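Local coordinates for attachment invasion locus protein (Yersinia pestis, PDB 3QRA) that mediates adhesion to host cells as an eight-stranded outer-membrane beta-barrel and probably promotes their invasion, by an unknown mechanism, at residues Asn31-Tyr36 against Gly43-Phe48. Sequence-based numbering, arbitrary orientation.
Sequences NLKYRY and GVIGSF. With C8E ((hydroxyethyloxy)tri(ethyloxy)octane), chain E; C8E ((hydroxyethyloxy)tri(ethyloxy)octane), chain F.
L32, Y34 and Y36 pair with F48, G46 and V44 in an antiparallel beta hairpin of the eight-stranded outer-membrane barrel; segments 31-36 and 43-48 run at 167° between their N-to-C directions. Each of these three hydrogen-bonded pairs is closed by two backbone N-H...O bonds, for example G46 N to Y34 O at 2.9 Å. Between them, K33-S47 and R35-I45 are non-hydrogen-bonded pairs, and CA-H...O contacts such as K33 CA to G46 O (3.2 Å) add to the ladder.

The faces differ sharply. L32, Y34, Y36, V44 and F48 form the outer, lipid-facing side, consistent with the detergent tails lying there. One C8E tail crosses the strand at G46, where there is no side chain, its C3 3.7 Å from G46 C; its C1 lies 3.7 Å from Y34 CB. A second tail passes the F48 ring, its C5 3.7 Å from CZ.

N31, K33, R35, I45 and S47 face the barrel interior. The aliphatic part of K33 leans over S47 and meets I45 CD1 through CD, while NZ forms a salt bridge with D133 and a hydrogen bond to N31 OD1. The extended R35 side chain carries its guanidinium to hydrogen bonds with S87 (NH2) and Q123 (NH1).

With its CG anti to the backbone N (chi1 172°), N31 brings ND2 to two acceptors: S47 OG at 2.9 Å, and F48 O at 2.8 Å, approached from above the carbonyl plane while L32 N binds the same oxygen nearly along its C=O axis.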
loop_
_atom_site.group_PDB
_atom_site.type_symbol
_atom_site.label_atom_id
_atom_site.label_comp_id
_atom_site.label_asym_id
_atom_site.label_seq_id
_atom_site.Cartn_x
_atom_site.Cartn_y
_atom_site.Cartn_z
ATOM N N ASN A 31 3.847 0.277 5.093
ATOM C CA ASN A 31 4.174 -0.416 3.860
ATOM C C ASN A 31 5.613 -0.909 3.937
ATOM O O ASN A 31 6.514 -0.134 4.239
ATOM C CB ASN A 31 3.995 0.567 2.698
ATOM C CG ASN A 31 4.491 0.031 1.376
ATOM O OD1 ASN A 31 5.138 0.760 0.621
ATOM N ND2 ASN A 31 4.180 -1.235 1.074
ATOM N N LEU A 32 5.823 -2.203 3.709
ATOM C CA LEU A 32 7.174 -2.750 3.565
ATOM C C LEU A 32 7.376 -3.085 2.090
ATOM O O LEU A 32 6.506 -3.709 1.474
ATOM C CB LEU A 32 7.327 -4.020 4.393
ATOM C CG LEU A 32 7.202 -3.830 5.909
ATOM C CD1 LEU A 32 6.930 -5.157 6.616
ATOM C CD2 LEU A 32 8.466 -3.175 6.462
ATOM N N LYS A 33 8.500 -2.658 1.517
ATOM C CA LYS A 33 8.820 -3.064 0.143
ATOM C C LYS A 33 10.199 -3.689 0.096
ATOM O O LYS A 33 11.106 -3.261 0.822
ATOM C CB LYS A 33 8.724 -1.892 -0.845
ATOM C CG LYS A 33 7.296 -1.380 -1.070
ATOM C CD LYS A 33 7.148 -0.874 -2.531
ATOM C CE LYS A 33 5.754 -0.292 -2.789
ATOM N NZ LYS A 33 5.573 1.039 -2.130
ATOM N N TYR A 34 10.342 -4.706 -0.752
ATOM C CA TYR A 34 11.615 -5.392 -0.931
ATOM C C TYR A 34 11.886 -5.506 -2.424
ATOM O O TYR A 34 11.047 -6.000 -3.168
ATOM C CB TYR A 34 11.598 -6.784 -0.305
ATOM C CG TYR A 34 12.811 -7.603 -0.716
ATOM C CD1 TYR A 34 14.043 -7.399 -0.124
ATOM C CD2 TYR A 34 12.722 -8.541 -1.735
ATOM C CE1 TYR A 34 15.160 -8.137 -0.516
ATOM C CE2 TYR A 34 13.826 -9.279 -2.132
ATOM C CZ TYR A 34 15.037 -9.073 -1.524
ATOM O OH TYR A 34 16.127 -9.811 -1.939
ATOM N N ARG A 35 13.049 -5.032 -2.847
ATOM C CA ARG A 35 13.417 -5.008 -4.259
ATOM C C ARG A 35 14.671 -5.818 -4.466
ATOM O O ARG A 35 15.572 -5.811 -3.624
ATOM C CB ARG A 35 13.680 -3.568 -4.713
ATOM C CG ARG A 35 14.181 -3.446 -6.157
ATOM C CD ARG A 35 14.525 -1.994 -6.456
ATOM N NE ARG A 35 15.111 -1.795 -7.785
ATOM C CZ ARG A 35 15.474 -0.604 -8.239
ATOM N NH1 ARG A 35 15.310 0.454 -7.457
ATOM N NH2 ARG A 35 15.990 -0.461 -9.466
ATOM N N TYR A 36 14.732 -6.534 -5.582
ATOM C CA TYR A 36 15.945 -7.245 -5.942
ATOM C C TYR A 36 16.221 -6.985 -7.412
ATOM O O TYR A 36 15.344 -7.145 -8.254
ATOM C CB TYR A 36 15.821 -8.745 -5.684
ATOM C CG TYR A 36 17.128 -9.484 -5.928
ATOM C CD1 TYR A 36 18.070 -9.615 -4.909
ATOM C CD2 TYR A 36 17.433 -10.022 -7.171
ATOM C CE1 TYR A 36 19.256 -10.267 -5.109
ATOM C CE2 TYR A 36 18.651 -10.692 -7.384
ATOM C CZ TYR A 36 19.550 -10.805 -6.339
ATOM O OH TYR A 36 20.756 -11.459 -6.491
ATOM N N GLY A 43 14.581 -5.546 -12.417
ATOM C CA GLY A 43 14.464 -6.203 -11.135
ATOM C C GLY A 43 13.027 -6.536 -10.807
ATOM O O GLY A 43 12.132 -6.366 -11.640
ATOM N N VAL A 44 12.807 -7.020 -9.587
ATOM C CA VAL A 44 11.466 -7.292 -9.120
ATOM C C VAL A 44 11.285 -6.608 -7.774
ATOM O O VAL A 44 12.234 -6.432 -7.011
ATOM C CB VAL A 44 11.188 -8.804 -8.969
ATOM C CG1 VAL A 44 12.185 -9.466 -7.984
ATOM C CG2 VAL A 44 9.731 -9.040 -8.506
ATOM N N ILE A 45 10.064 -6.195 -7.506
ATOM C CA ILE A 45 9.756 -5.592 -6.226
ATOM C C ILE A 45 8.473 -6.207 -5.664
ATOM O O ILE A 45 7.540 -6.542 -6.407
ATOM C CB ILE A 45 9.703 -4.051 -6.338
ATOM C CG1 ILE A 45 9.496 -3.404 -4.958
ATOM C CG2 ILE A 45 8.639 -3.622 -7.325
ATOM C CD1 ILE A 45 9.934 -1.933 -4.887
ATOM N N GLY A 46 8.466 -6.396 -4.350
ATOM C CA GLY A 46 7.325 -6.935 -3.640
ATOM C C GLY A 46 6.918 -5.913 -2.596
ATOM O O GLY A 46 7.765 -5.194 -2.059
ATOM N N SER A 47 5.623 -5.865 -2.304
ATOM C CA SER A 47 5.064 -4.867 -1.402
ATOM C C SER A 47 3.994 -5.490 -0.508
ATOM O O SER A 47 3.135 -6.250 -0.978
ATOM C CB SER A 47 4.438 -3.723 -2.217
ATOM O OG SER A 47 3.748 -2.808 -1.378
ATOM N N PHE A 48 4.063 -5.164 0.778
ATOM C CA PHE A 48 2.979 -5.455 1.711
ATOM C C PHE A 48 2.524 -4.135 2.287
ATOM O O PHE A 48 3.352 -3.337 2.743
ATOM C CB PHE A 48 3.419 -6.359 2.878
ATOM C CG PHE A 48 2.402 -6.402 3.997
ATOM C CD1 PHE A 48 1.296 -7.237 3.914
ATOM C CD2 PHE A 48 2.519 -5.558 5.092
ATOM C CE1 PHE A 48 0.334 -7.249 4.929
ATOM C CE2 PHE A 48 1.563 -5.568 6.108
ATOM C CZ PHE A 48 0.474 -6.417 6.019
HETATM C C1 C8E E . 8.429 -7.007 1.678
HETATM C C2 C8E E . 7.092 -7.404 1.065
HETATM C C3 C8E E . 7.294 -8.464 -0.008
HETATM C C4 C8E E . 6.081 -9.377 -0.117
HETATM C C5 C8E E . 5.683 -9.569 -1.576
HETATM C C6 C8E E . 5.672 -11.047 -1.948
HETATM C C7 C8E E . 5.001 -11.263 -3.297
HETATM C C8 C8E E . 5.244 -12.677 -3.813
HETATM C C1 C8E F . 4.107 -7.698 8.923
HETATM C C2 C8E F . 2.659 -7.384 9.280
HETATM C C3 C8E F . 1.742 -8.546 8.917
HETATM C C4 C8E F . 0.467 -8.533 9.753
HETATM C C5 C8E F . -0.766 -8.501 8.858
HETATM C C6 C8E F . -1.720 -9.637 9.208
HETATM C C7 C8E F . -3.131 -9.361 8.700
HETATM C C8 C8E F . -4.029 -10.571 8.929
HETATM O O9 C8E F . -5.364 -10.148 9.096
#